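Long-range contacts in chymotrypsin (Cellulomonas bogoriensis, PDB 2EA3), which probably cleaves peptide bonds as a serine endopeptidase of the S1 family, this chain being the two-barrel protease part of a longer protein: residues Phe1-Gly6 / Val66-Gln71; Asn7-Gly12 / Ala38-Pro43; Phe21-Gly26 / Tyr176-Ile181; Gly78-Ala83 / Ser140-Asn145; Ile108-Ser113 / Leu125-Val130. All coordinates share one frame; numbering follows the deposited sequence.

Contact 1 (Phe1-Gly6 / Val66-Gln71); sequences FDVIGG and VNLLAQ
Val3 and Val66 mark the tight part of this contact: CG2 of Val3 presses on CG1 of Val66 at 3.4 Å, closer than methyl groups normally come. The rotation of Val3 explains it, since CG1 is anti to the backbone N (chi1 166°) and CG2 turns beside that N. Leu68 lies alongside Val3, pointing the same way, its CD2 3.8 Å from Val3 CB, and Ile19 and Pro43 add to the packing of Val3. The backbones are joined by hydrogen bonds. Asn67 N donates to Phe1 O, Val3 N donates to Asn67 O at 2.8 Å in an almost straight bond (173°), and Leu69 N reaches Val3 O. Strands 2-5 and 67-69 thereby form a two-stranded parallel sheet, unlike the antiparallel barrels of this chymotrypsin-like fold. Beyond an inverse gamma turn centred on Ala70, one more hydrogen bond joins the segments, Gly5 N to Gln71 O at 2.9 Å. The face carrying Asp2 and Asn67 is looser and wetter. Asn67 ND2 donates to Asp2 OD1 at 3.1 Å, with amide and carboxylate planes 59° apart, and a water that accepts from Phe1 N gives a proton to the same OD1 at 2.6 Å. Putting an alanine in place of Asp2 would probably leave the Asn67 amide freer to turn and take one acceptor from the water. Leu69 CD1 flanks this polar group, 3.9 Å from Asp2 CB.

Contact 2 (Asn7-Gly12 / Ala38-Pro43); sequences NAYTIG and ATTANP
Tyr9 CB sits 3.3 Å from Asn42 O, near Ala41 O too, and 4.1 Å from Pro43 CD, where the chain bends through a cis peptide. With CG between backbone N and carbonyl carbon (chi1 63°), the ring swings toward Thr40, whose CG2 meets CD1 and CE1 obliquely, each Tyr9 atom 3.7 Å from it. Farther out the ring packs edge-to-face with Phe27, and OH at the tip is hydrogen-bonded to Thr29 OG1. Thr40 is fixed from its other branch: its OG1 donates to Pro43 O at 2.9 Å, which holds the hydroxyl within its own segment and leaves CG2 to meet both Tyr9 and Ile11. Beside Tyr9 the backbones pair. Thr10 N donates to Ala41 O at 3.0 Å, nearly straight (177°), and Ala41 N returns a bond to Thr10 O at 2.9 Å, making Thr10 and Ala41 a hydrogen-bonded antiparallel pair. Ile11 continues the inward packing, its CG1 near Thr40 CG2. Strands 8-11 and 39-41 stand at the two ends of the order across a six-stranded antiparallel sheet, and their meeting is the seam that closes the first beta barrel of a chymotrypsin-like protease.

Contact 3 (Phe21-Gly26 / Tyr176-Ile181); sequences FAVNGG and YGLRMI
Met180 and Phe21 meet at a slant, the thioether bent at chi2 and chi3 so that CE comes back to the phenylalanine, 3.3 Å from its CB. The sulfur, SD of Met180, lies 5.2 Å from the Phe21 ring centroid and 28° off the ring normal, an oblique Met-aromatic contact. Leu178 crosses Val23 in a similar slanting way, CD2 of Leu178 being 4.1 Å from Val23 CG2. By contrast, Asn24 and Arg179 run side by side, ND2 of Asn24 3.3 Å from Arg179 CB, while the guanidinium extends away. Ile181 faces the strand directly: its CG1 stands beside the backbone N (chi1 -67°), carrying CD1 to 3.8 Å from Ala22 CB and 3.4 Å from Val23 O. Replacing Ile181 with an alanine would probably open a gap over Ala22 and the Val23 carbonyl. Two backbone bonds fasten the same surfaces: Asn24 N donates to Arg179 O at 2.9 Å, and Ile181 N to Ala22 O at 3.2 Å. Asn24 and Gly25 are the corner residues of a type II turn from Val23 to Gly26 that joins strands 14-23 and 26-29. The C-terminal tail, leaving helix 169-176 at Gly177, thus lies against that hairpin; Leu173 of the helix packs on Val23, Leu178 and Met180, while Val169 touches Phe21 and Phe59 of strand 57-62 touches Val23 and Leu178.

Contact 4 (Gly78-Ala83 / Ser140-Asn145); sequences GRVQVA and SLLAGN. With SO4 (sulfate ion), chain C.
Val80 and Leu142 reach toward each other tip to tip, CG1 of Val80 lying 3.7 Å from CD1 of Leu142. The meeting joins two parts of the chymotrypsin-like fold: strand 79-81, which pairs with strand 71-73 in the connection between the barrels, and strand 140-143, which pairs with strand 146-154 and meets strand 93-98 where the second barrel closes. Val80 points one methyl at the leucine because CG1 is trans to the backbone nitrogen (chi1 179°). Val82 adds a looser touch, its CG2 4.4 Å from Leu142 CD2. Past the end of strand 140-143, the chain turns at Gly144 and brings Asn145 up to the other segment. There Ala83 N donates to Asn145 O at 2.8 Å, nearly straight (169°). Ala83 CB packs 3.9 Å from Asn145 CB. The bond ties the chain just beyond strand 79-81 to the turn that follows strand 140-143. In the next shell, Phe21 packs on both Val82 and Leu142, and Met180 also touches Val82. Val80 and Val82 are positioned through the backbone, by hydrogen bonds to Val72 and Ala70. Ser140 is anchored by a hydrogen bond from its side chain to Gly20 O. Farther off, the bent chain of Arg79 lets NH1 hydrogen-bond Gly78 O at 2.9 Å from above the carbonyl plane. The same guanidinium holds a sulfate, probably picked up from the crystallisation solution, through two bent bonds: Arg79 NH1 donates to O4 of the sulfate at 3.0 Å, and Arg79 NH2 to O2 of the sulfate at 2.9 Å.

Contact 5 (Ile108-Ser113 / Leu125-Val130); sequences ITALNS and LIRTTV
Thr109 and Arg127 are brought together by their first torsions. Arg127 keeps CG on the far side from its backbone N (chi1 -171°) and runs extended to NE, while OG1 of Thr109 sits between its own N and carbonyl carbon (chi1 61°), facing the arginine chain. Thr109 OG1 thus comes within 3.6 Å of Arg127 CG and lies at the guanidinium edge, near its plane. A water joins the two groups, accepting from Arg127 NE at 2.7 Å and hydrogen-bonding Thr109 OG1. Beneath this polar crossing, Arg127 O accepts from Thr109 N at 2.8 Å and weakly from Ala110 N, so that two residues face one in a classic beta bulge. Arg127 N answers with a bond to Ala110 O. A second irregularity follows, a G1 bulge in which Asn112 and Ser113 both face Leu125; Ser113 N donates to Leu125 O at 2.8 Å, and Leu125 N to Ser113 O at 3.0 Å. Among the buried residues, Ile126 CG2 meets Ile108 CG2 at 3.8 Å, the two side chains crossing at a slant; Leu111, nearer the surface, lays CD2 alongside Ile126 CG1 at 4.1 Å. Strands 102-110 and 125-128 are neighbours in the second barrel: Val94 of strand 93-98 packs on Ile108, and strand 161-168 lies beyond, bonding Thr128 through Thr164 and touching Arg127 with Thr163 and Phe165.

In the fold
Contacts 2 and 5 are antiparallel pairings inside the two barrels, contact 2 closing the first and contact 5 joining neighbours in the second; their centres lie about 27 Å apart on opposite sides of the chain's centre. Contacts 3 and 4 fasten the C-terminal tail and the inter-barrel connection to barrel strands; contact 1 joins two strands outside the barrels, packs on contact 2 through Phe1 and Pro43, and touches contact 3 at Leu68 and Ile181. Contact 3 reaches contact 4 with Phe21 against Ser140 and Leu141. Each is partly buried, with mainly apolar side chains in its buried part. Backbone bonding is densest in contacts 1 and 5; contacts 2 and 3 have two such bonds each, contact 3 adding methyl and sulfur packing, and contact 4 one.

Contact 1 (Phe1-Gly6 / Val66-Gln71)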
# COMPACT_ATOMS: atom_id res chain seq x y z
N PHE A 1 8.16 12.05 -13.89
CA PHE A 1 6.96 11.88 -13.02
C PHE A 1 7.45 11.36 -11.68
O PHE A 1 8.28 10.47 -11.65
CB PHE A 1 5.99 10.88 -13.65
CG PHE A 1 4.73 10.69 -12.88
CD1 PHE A 1 4.65 9.71 -11.89
CD2 PHE A 1 3.63 11.50 -13.12
CE1 PHE A 1 3.48 9.55 -11.17
CE2 PHE A 1 2.45 11.34 -12.38
CZ PHE A 1 2.38 10.37 -11.41
N ASP A 2 6.94 11.90 -10.57
CA ASP A 2 7.40 11.46 -9.25
C ASP A 2 6.45 10.43 -8.65
O ASP A 2 5.24 10.65 -8.62
CB ASP A 2 7.56 12.63 -8.28
CG ASP A 2 8.67 13.60 -8.69
OD1 ASP A 2 9.47 13.28 -9.58
OD2 ASP A 2 8.73 14.70 -8.11
N VAL A 3 7.02 9.33 -8.19
CA VAL A 3 6.26 8.27 -7.52
C VAL A 3 6.42 8.47 -6.03
O VAL A 3 7.52 8.42 -5.50
CB VAL A 3 6.75 6.86 -7.94
CG1 VAL A 3 6.21 5.75 -6.97
CG2 VAL A 3 6.33 6.58 -9.38
N ILE A 4 5.29 8.74 -5.39
CA ILE A 4 5.21 9.06 -3.97
C ILE A 4 4.14 8.14 -3.37
O ILE A 4 3.07 7.95 -3.96
CB ILE A 4 4.81 10.54 -3.78
CG1 ILE A 4 5.89 11.47 -4.37
CG2 ILE A 4 4.56 10.88 -2.31
CD1 ILE A 4 5.36 12.85 -4.76
N GLY A 5 4.43 7.55 -2.21
CA GLY A 5 3.45 6.70 -1.51
C GLY A 5 2.13 7.42 -1.26
O GLY A 5 2.10 8.60 -0.90
N GLY A 6 1.03 6.71 -1.47
CA GLY A 6 -0.30 7.23 -1.15
C GLY A 6 -1.00 7.91 -2.31
O GLY A 6 -2.20 8.19 -2.23
N VAL A 66 10.56 8.11 -14.66
CA VAL A 66 9.82 7.94 -13.42
C VAL A 66 10.81 8.04 -12.28
O VAL A 66 11.74 7.22 -12.18
CB VAL A 66 9.08 6.59 -13.38
CG1 VAL A 66 8.45 6.37 -12.02
CG2 VAL A 66 8.02 6.54 -14.47
N ASN A 67 10.62 9.04 -11.42
CA ASN A 67 11.49 9.22 -10.27
C ASN A 67 10.87 8.55 -9.06
O ASN A 67 9.74 8.87 -8.69
CB ASN A 67 11.69 10.70 -9.99
CG ASN A 67 12.33 11.42 -11.15
OD1 ASN A 67 13.39 10.99 -11.64
ND2 ASN A 67 11.70 12.49 -11.62
N LEU A 68 11.60 7.62 -8.47
CA LEU A 68 11.10 6.83 -7.34
C LEU A 68 11.61 7.47 -6.06
O LEU A 68 12.83 7.49 -5.83
CB LEU A 68 11.62 5.39 -7.45
CG LEU A 68 11.18 4.63 -8.70
CD1 LEU A 68 11.89 3.29 -8.83
CD2 LEU A 68 9.66 4.46 -8.69
N LEU A 69 10.70 7.98 -5.24
CA LEU A 69 11.06 8.76 -4.07
C LEU A 69 10.77 8.00 -2.81
O LEU A 69 9.77 7.28 -2.73
CB LEU A 69 10.28 10.08 -4.07
CG LEU A 69 10.58 11.02 -5.24
CD1 LEU A 69 9.74 12.27 -5.12
CD2 LEU A 69 12.06 11.39 -5.27
N ALA A 70 11.62 8.18 -1.81
CA ALA A 70 11.44 7.53 -0.52
C ALA A 70 10.51 8.39 0.34
O ALA A 70 10.86 8.83 1.44
CB ALA A 70 12.77 7.33 0.15
N GLN A 71 9.31 8.64 -0.17
CA GLN A 71 8.38 9.58 0.47
C GLN A 71 6.97 9.06 0.38
O GLN A 71 6.64 8.29 -0.53
CB GLN A 71 8.43 10.94 -0.22
CG GLN A 71 9.79 11.61 -0.18
CD GLN A 71 9.71 13.05 -0.58
OE1 GLN A 71 10.02 13.94 0.23
NE2 GLN A 71 9.24 13.32 -1.78
O HOH W 1 9.42 13.79 -12.17

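Contact 2 (Asn7-Gly12 / Ala38-Pro43)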
# COMPACT_ATOMS: atom_id res chain seq x y z
N ASN A 7 -0.24 8.20 -3.36
CA ASN A 7 -0.81 8.83 -4.57
C ASN A 7 -1.59 7.83 -5.43
O ASN A 7 -1.26 6.65 -5.47
CB ASN A 7 0.27 9.53 -5.40
CG ASN A 7 0.66 10.88 -4.82
OD1 ASN A 7 1.54 11.57 -5.37
ND2 ASN A 7 0.02 11.27 -3.73
N ALA A 8 -2.58 8.33 -6.14
CA ALA A 8 -3.35 7.49 -7.07
C ALA A 8 -2.47 7.08 -8.25
O ALA A 8 -1.57 7.82 -8.65
CB ALA A 8 -4.55 8.28 -7.58
N TYR A 9 -2.73 5.91 -8.81
CA TYR A 9 -2.25 5.60 -10.15
C TYR A 9 -3.44 4.99 -10.87
O TYR A 9 -4.44 4.68 -10.24
CB TYR A 9 -1.04 4.66 -10.13
CG TYR A 9 -1.30 3.28 -9.54
CD1 TYR A 9 -1.50 2.18 -10.38
CD2 TYR A 9 -1.33 3.08 -8.15
CE1 TYR A 9 -1.72 0.90 -9.84
CE2 TYR A 9 -1.57 1.82 -7.62
CZ TYR A 9 -1.75 0.73 -8.47
OH TYR A 9 -1.98 -0.53 -7.95
N THR A 10 -3.35 4.85 -12.18
CA THR A 10 -4.50 4.30 -12.87
C THR A 10 -4.16 2.99 -13.56
O THR A 10 -3.00 2.76 -13.95
CB THR A 10 -5.07 5.27 -13.91
OG1 THR A 10 -4.02 5.61 -14.82
CG2 THR A 10 -5.62 6.55 -13.22
N ILE A 11 -5.16 2.14 -13.67
CA ILE A 11 -5.02 0.88 -14.42
C ILE A 11 -6.19 0.81 -15.40
O ILE A 11 -7.34 0.79 -14.97
CB ILE A 11 -5.06 -0.37 -13.51
CG1 ILE A 11 -4.03 -0.27 -12.39
CG2 ILE A 11 -4.78 -1.64 -14.35
CD1 ILE A 11 -4.36 -1.13 -11.21
N GLY A 12 -5.88 0.76 -16.70
CA GLY A 12 -6.92 0.86 -17.73
C GLY A 12 -7.82 2.08 -17.51
O GLY A 12 -9.03 2.02 -17.71
N ALA A 38 -0.65 -6.34 -16.44
CA ALA A 38 -1.51 -5.16 -16.55
C ALA A 38 -0.64 -3.91 -16.56
O ALA A 38 0.42 -3.87 -15.96
CB ALA A 38 -2.56 -5.10 -15.40
N THR A 39 -1.08 -2.89 -17.29
CA THR A 39 -0.27 -1.70 -17.40
C THR A 39 -0.91 -0.60 -16.56
O THR A 39 -2.13 -0.55 -16.40
CB THR A 39 -0.11 -1.25 -18.87
OG1 THR A 39 -1.39 -1.00 -19.41
CG2 THR A 39 0.56 -2.34 -19.70
N THR A 40 -0.07 0.26 -16.01
CA THR A 40 -0.50 1.42 -15.24
C THR A 40 -0.16 2.73 -15.94
O THR A 40 0.69 2.76 -16.83
CB THR A 40 0.19 1.43 -13.86
OG1 THR A 40 1.60 1.52 -14.03
CG2 THR A 40 -0.13 0.13 -13.08
N ALA A 41 -0.82 3.81 -15.53
CA ALA A 41 -0.40 5.16 -15.91
C ALA A 41 -0.26 5.99 -14.63
O ALA A 41 -0.83 5.63 -13.59
CB ALA A 41 -1.41 5.80 -16.87
N ASN A 42 0.48 7.09 -14.70
CA ASN A 42 0.71 7.94 -13.52
C ASN A 42 1.16 7.17 -12.26
O ASN A 42 0.54 7.30 -11.22
CB ASN A 42 -0.53 8.77 -13.22
CG ASN A 42 -0.95 9.62 -14.40
OD1 ASN A 42 -0.12 10.09 -15.16
ND2 ASN A 42 -2.25 9.80 -14.56
N PRO A 43 2.29 6.43 -12.34
CA PRO A 43 3.21 6.37 -13.48
C PRO A 43 2.96 5.25 -14.48
O PRO A 43 2.27 4.29 -14.19
CB PRO A 43 4.53 6.06 -12.79
CG PRO A 43 4.12 5.06 -11.73
CD PRO A 43 2.79 5.64 -11.20
O HOH W 2 1.05 8.54 -8.92

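Contact 3 (Phe21-Gly26 / Tyr176-Ile181)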
# COMPACT_ATOMS: atom_id res chain seq x y z
N PHE A 21 4.81 1.79 -1.73
CA PHE A 21 6.15 2.31 -1.48
C PHE A 21 7.00 2.11 -2.69
O PHE A 21 6.82 1.13 -3.40
CB PHE A 21 6.81 1.57 -0.32
CG PHE A 21 6.09 1.74 0.97
CD1 PHE A 21 6.25 2.92 1.71
CD2 PHE A 21 5.23 0.74 1.43
CE1 PHE A 21 5.55 3.10 2.90
CE2 PHE A 21 4.53 0.91 2.63
CZ PHE A 21 4.69 2.09 3.36
N ALA A 22 7.95 3.03 -2.90
CA ALA A 22 8.96 2.88 -3.93
C ALA A 22 10.01 1.85 -3.51
O ALA A 22 10.49 1.84 -2.37
CB ALA A 22 9.62 4.22 -4.20
N VAL A 23 10.36 1.00 -4.45
CA VAL A 23 11.38 -0.03 -4.28
C VAL A 23 12.29 0.01 -5.50
O VAL A 23 11.93 0.61 -6.50
CB VAL A 23 10.75 -1.45 -4.15
CG1 VAL A 23 9.87 -1.54 -2.88
CG2 VAL A 23 9.96 -1.81 -5.37
N ASN A 24 13.45 -0.65 -5.46
CA ASN A 24 14.29 -0.70 -6.67
C ASN A 24 13.46 -1.26 -7.81
O ASN A 24 12.88 -2.34 -7.69
CB ASN A 24 15.49 -1.62 -6.48
CG ASN A 24 16.54 -1.04 -5.56
OD1 ASN A 24 16.82 0.16 -5.58
ND2 ASN A 24 17.14 -1.90 -4.75
N GLY A 25 13.36 -0.49 -8.90
CA GLY A 25 12.67 -0.95 -10.11
C GLY A 25 11.20 -0.59 -10.24
O GLY A 25 10.60 -0.82 -11.28
N GLY A 26 10.62 0.00 -9.21
CA GLY A 26 9.22 0.40 -9.30
C GLY A 26 8.60 0.61 -7.95
O GLY A 26 9.18 1.22 -7.08
N TYR A 176 9.89 -10.89 -3.89
CA TYR A 176 10.44 -10.44 -5.16
C TYR A 176 11.90 -10.02 -5.12
O TYR A 176 12.43 -9.55 -6.13
CB TYR A 176 9.59 -9.30 -5.72
CG TYR A 176 8.15 -9.67 -5.93
CD1 TYR A 176 7.80 -10.79 -6.70
CD2 TYR A 176 7.13 -8.91 -5.38
CE1 TYR A 176 6.46 -11.15 -6.88
CE2 TYR A 176 5.78 -9.25 -5.58
CZ TYR A 176 5.46 -10.37 -6.33
OH TYR A 176 4.15 -10.71 -6.53
N GLY A 177 12.54 -10.21 -3.97
CA GLY A 177 13.96 -9.85 -3.78
C GLY A 177 14.17 -8.37 -3.96
O GLY A 177 15.10 -7.95 -4.64
N LEU A 178 13.28 -7.57 -3.38
CA LEU A 178 13.29 -6.13 -3.57
C LEU A 178 13.90 -5.44 -2.37
O LEU A 178 13.83 -5.95 -1.26
CB LEU A 178 11.86 -5.60 -3.73
CG LEU A 178 11.06 -6.11 -4.92
CD1 LEU A 178 9.58 -5.85 -4.67
CD2 LEU A 178 11.55 -5.46 -6.21
N ARG A 179 14.47 -4.26 -2.61
CA ARG A 179 14.92 -3.37 -1.55
C ARG A 179 14.12 -2.08 -1.61
O ARG A 179 13.87 -1.54 -2.70
CB ARG A 179 16.41 -3.05 -1.71
CG ARG A 179 17.35 -4.09 -1.13
CD ARG A 179 18.80 -3.61 -1.26
NE ARG A 179 19.77 -4.54 -0.67
CZ ARG A 179 20.19 -5.66 -1.25
NH1 ARG A 179 19.74 -6.01 -2.45
NH2 ARG A 179 21.07 -6.44 -0.63
N MET A 180 13.73 -1.58 -0.44
CA MET A 180 13.05 -0.30 -0.35
C MET A 180 14.01 0.84 -0.62
O MET A 180 15.14 0.82 -0.14
CB MET A 180 12.47 -0.10 1.04
CG MET A 180 11.26 -0.96 1.31
SD MET A 180 10.16 -0.06 2.41
CE MET A 180 9.65 1.30 1.41
N ILE A 181 13.56 1.83 -1.37
CA ILE A 181 14.36 3.03 -1.59
C ILE A 181 14.31 3.85 -0.32
O ILE A 181 13.25 4.02 0.27
CB ILE A 181 13.84 3.83 -2.78
CG1 ILE A 181 14.07 3.02 -4.06
CG2 ILE A 181 14.51 5.24 -2.88
CD1 ILE A 181 13.21 3.48 -5.19
O HOH W 3 10.46 3.84 -0.33

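Contact 4 (Gly78-Ala83 / Ser140-Asn145)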
# COMPACT_ATOMS: atom_id res chain seq x y z
N GLY A 78 2.68 18.17 2.33
CA GLY A 78 4.01 17.74 2.73
C GLY A 78 4.28 16.29 2.38
O GLY A 78 3.45 15.61 1.75
N ARG A 79 5.46 15.82 2.77
CA ARG A 79 5.81 14.43 2.55
C ARG A 79 6.44 13.86 3.79
O ARG A 79 7.01 14.60 4.61
CB ARG A 79 6.72 14.25 1.33
CG ARG A 79 5.93 14.13 -0.01
CD ARG A 79 6.07 15.40 -0.75
NE ARG A 79 5.35 15.43 -2.02
CZ ARG A 79 4.07 15.78 -2.15
NH1 ARG A 79 3.33 16.09 -1.09
NH2 ARG A 79 3.52 15.80 -3.36
N VAL A 80 6.28 12.56 3.95
CA VAL A 80 6.89 11.84 5.04
C VAL A 80 8.01 11.01 4.45
O VAL A 80 7.80 10.23 3.50
CB VAL A 80 5.86 10.93 5.76
CG1 VAL A 80 6.53 10.15 6.91
CG2 VAL A 80 4.68 11.76 6.26
N GLN A 81 9.20 11.15 5.03
CA GLN A 81 10.34 10.34 4.63
C GLN A 81 10.17 8.89 5.10
O GLN A 81 9.85 8.62 6.27
CB GLN A 81 11.65 10.92 5.17
CG GLN A 81 12.20 12.08 4.36
CD GLN A 81 12.83 11.63 3.05
OE1 GLN A 81 13.32 10.51 2.91
NE2 GLN A 81 12.81 12.52 2.07
N VAL A 82 10.38 7.97 4.17
CA VAL A 82 10.43 6.54 4.50
C VAL A 82 11.87 6.16 4.83
O VAL A 82 12.75 6.21 3.96
CB VAL A 82 9.92 5.66 3.34
CG1 VAL A 82 9.95 4.21 3.72
CG2 VAL A 82 8.52 6.08 2.96
N ALA A 83 12.10 5.77 6.08
CA ALA A 83 13.45 5.52 6.59
C ALA A 83 13.83 4.04 6.66
O ALA A 83 15.01 3.69 6.74
CB ALA A 83 13.62 6.19 7.95
N SER A 140 0.02 3.39 1.42
CA SER A 140 1.06 3.22 2.43
C SER A 140 0.50 3.15 3.83
O SER A 140 -0.39 3.92 4.18
CB SER A 140 2.02 4.42 2.40
OG SER A 140 2.20 4.89 1.07
N LEU A 141 1.07 2.28 4.64
CA LEU A 141 0.85 2.32 6.07
C LEU A 141 2.20 2.53 6.73
O LEU A 141 3.14 1.76 6.50
CB LEU A 141 0.23 1.01 6.57
CG LEU A 141 -0.12 1.05 8.06
CD1 LEU A 141 -1.29 1.99 8.31
CD2 LEU A 141 -0.43 -0.40 8.55
N LEU A 142 2.30 3.58 7.54
CA LEU A 142 3.54 3.93 8.23
C LEU A 142 3.33 3.86 9.73
O LEU A 142 2.26 4.22 10.22
CB LEU A 142 3.95 5.37 7.86
CG LEU A 142 4.42 5.67 6.45
CD1 LEU A 142 4.42 7.20 6.24
CD2 LEU A 142 5.79 5.11 6.24
N ALA A 143 4.35 3.41 10.45
CA ALA A 143 4.45 3.69 11.87
C ALA A 143 5.62 4.65 11.97
O ALA A 143 6.76 4.25 11.80
CB ALA A 143 4.71 2.44 12.65
N GLY A 144 5.33 5.93 12.17
CA GLY A 144 6.36 6.96 12.11
C GLY A 144 6.99 6.99 10.72
O GLY A 144 6.30 7.25 9.73
N ASN A 145 8.29 6.74 10.63
CA ASN A 145 8.94 6.72 9.32
C ASN A 145 9.23 5.31 8.81
O ASN A 145 10.03 5.14 7.88
CB ASN A 145 10.22 7.57 9.32
CG ASN A 145 9.95 9.04 9.62
OD1 ASN A 145 9.58 9.83 8.73
ND2 ASN A 145 10.14 9.42 10.89
S SO4 C . 0.56 18.22 -2.99
O1 SO4 C . -0.57 17.30 -2.93
O2 SO4 C . 1.48 17.79 -4.05
O3 SO4 C . 0.09 19.57 -3.28
O4 SO4 C . 1.27 18.23 -1.72

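Contact 5 (Ile108-Ser113 / Leu125-Val130)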
# COMPACT_ATOMS: atom_id res chain seq x y z
N ILE A 108 -2.61 -0.46 15.45
CA ILE A 108 -2.58 -1.85 15.03
C ILE A 108 -3.25 -2.65 16.15
O ILE A 108 -2.85 -2.54 17.31
CB ILE A 108 -1.15 -2.37 14.84
CG1 ILE A 108 -0.43 -1.67 13.67
CG2 ILE A 108 -1.15 -3.91 14.70
CD1 ILE A 108 1.08 -1.99 13.59
N THR A 109 -4.26 -3.45 15.80
CA THR A 109 -4.95 -4.23 16.84
C THR A 109 -4.71 -5.72 16.80
O THR A 109 -5.01 -6.42 17.76
CB THR A 109 -6.48 -3.97 16.84
OG1 THR A 109 -7.03 -4.36 15.59
CG2 THR A 109 -6.78 -2.51 17.13
N ALA A 110 -4.20 -6.22 15.68
CA ALA A 110 -3.84 -7.62 15.53
C ALA A 110 -2.88 -7.79 14.38
O ALA A 110 -2.84 -6.97 13.46
CB ALA A 110 -5.08 -8.50 15.30
N LEU A 111 -2.10 -8.87 14.45
CA LEU A 111 -1.27 -9.31 13.34
C LEU A 111 -1.74 -10.70 12.90
O LEU A 111 -2.46 -11.39 13.64
CB LEU A 111 0.21 -9.35 13.76
CG LEU A 111 0.81 -8.06 14.35
CD1 LEU A 111 2.20 -8.38 14.94
CD2 LEU A 111 0.86 -6.91 13.35
N ASN A 112 -1.36 -11.09 11.69
CA ASN A 112 -1.77 -12.38 11.11
C ASN A 112 -3.28 -12.63 11.17
O ASN A 112 -3.71 -13.73 11.53
CB ASN A 112 -0.98 -13.53 11.75
CG ASN A 112 -0.77 -14.71 10.78
OD1 ASN A 112 -0.84 -14.56 9.56
ND2 ASN A 112 -0.50 -15.89 11.33
N SER A 113 -4.07 -11.62 10.83
CA SER A 113 -5.53 -11.74 10.73
C SER A 113 -5.91 -12.28 9.36
O SER A 113 -5.16 -12.13 8.39
CB SER A 113 -6.18 -10.36 10.87
OG SER A 113 -6.17 -9.94 12.21
N LEU A 125 -2.65 -10.78 7.60
CA LEU A 125 -2.89 -9.33 7.52
C LEU A 125 -2.75 -8.60 8.85
O LEU A 125 -3.03 -9.16 9.92
CB LEU A 125 -4.29 -9.06 6.96
CG LEU A 125 -4.52 -9.57 5.54
CD1 LEU A 125 -5.94 -9.31 5.12
CD2 LEU A 125 -3.54 -8.90 4.56
N ILE A 126 -2.33 -7.34 8.76
CA ILE A 126 -2.30 -6.43 9.90
C ILE A 126 -3.71 -5.84 10.06
O ILE A 126 -4.23 -5.20 9.15
CB ILE A 126 -1.30 -5.27 9.68
CG1 ILE A 126 0.11 -5.81 9.45
CG2 ILE A 126 -1.34 -4.32 10.88
CD1 ILE A 126 1.06 -4.78 8.89
N ARG A 127 -4.33 -6.06 11.21
CA ARG A 127 -5.64 -5.47 11.49
C ARG A 127 -5.47 -4.13 12.20
O ARG A 127 -4.67 -4.01 13.13
CB ARG A 127 -6.47 -6.43 12.36
CG ARG A 127 -7.92 -6.01 12.51
CD ARG A 127 -8.69 -6.97 13.42
NE ARG A 127 -9.83 -6.25 14.00
CZ ARG A 127 -11.11 -6.47 13.72
NH1 ARG A 127 -11.48 -7.43 12.89
NH2 ARG A 127 -12.05 -5.72 14.31
N THR A 128 -6.22 -3.11 11.76
CA THR A 128 -6.15 -1.77 12.38
C THR A 128 -7.50 -1.10 12.54
O THR A 128 -8.48 -1.53 11.93
CB THR A 128 -5.30 -0.78 11.55
OG1 THR A 128 -6.08 -0.31 10.42
CG2 THR A 128 -3.97 -1.43 11.07
N THR A 129 -7.51 0.01 13.28
CA THR A 129 -8.71 0.85 13.44
C THR A 129 -8.66 2.02 12.46
O THR A 129 -9.42 2.99 12.59
CB THR A 129 -8.77 1.45 14.86
OG1 THR A 129 -7.58 2.19 15.10
CG2 THR A 129 -8.89 0.36 15.90
N VAL A 130 -7.72 1.98 11.50
CA VAL A 130 -7.63 3.05 10.51
C VAL A 130 -8.81 2.86 9.54
O VAL A 130 -9.16 1.75 9.23
CB VAL A 130 -6.31 2.96 9.70
CG1 VAL A 130 -6.23 4.05 8.64
CG2 VAL A 130 -5.08 2.99 10.63
O HOH W 4 -9.56 -3.68 14.93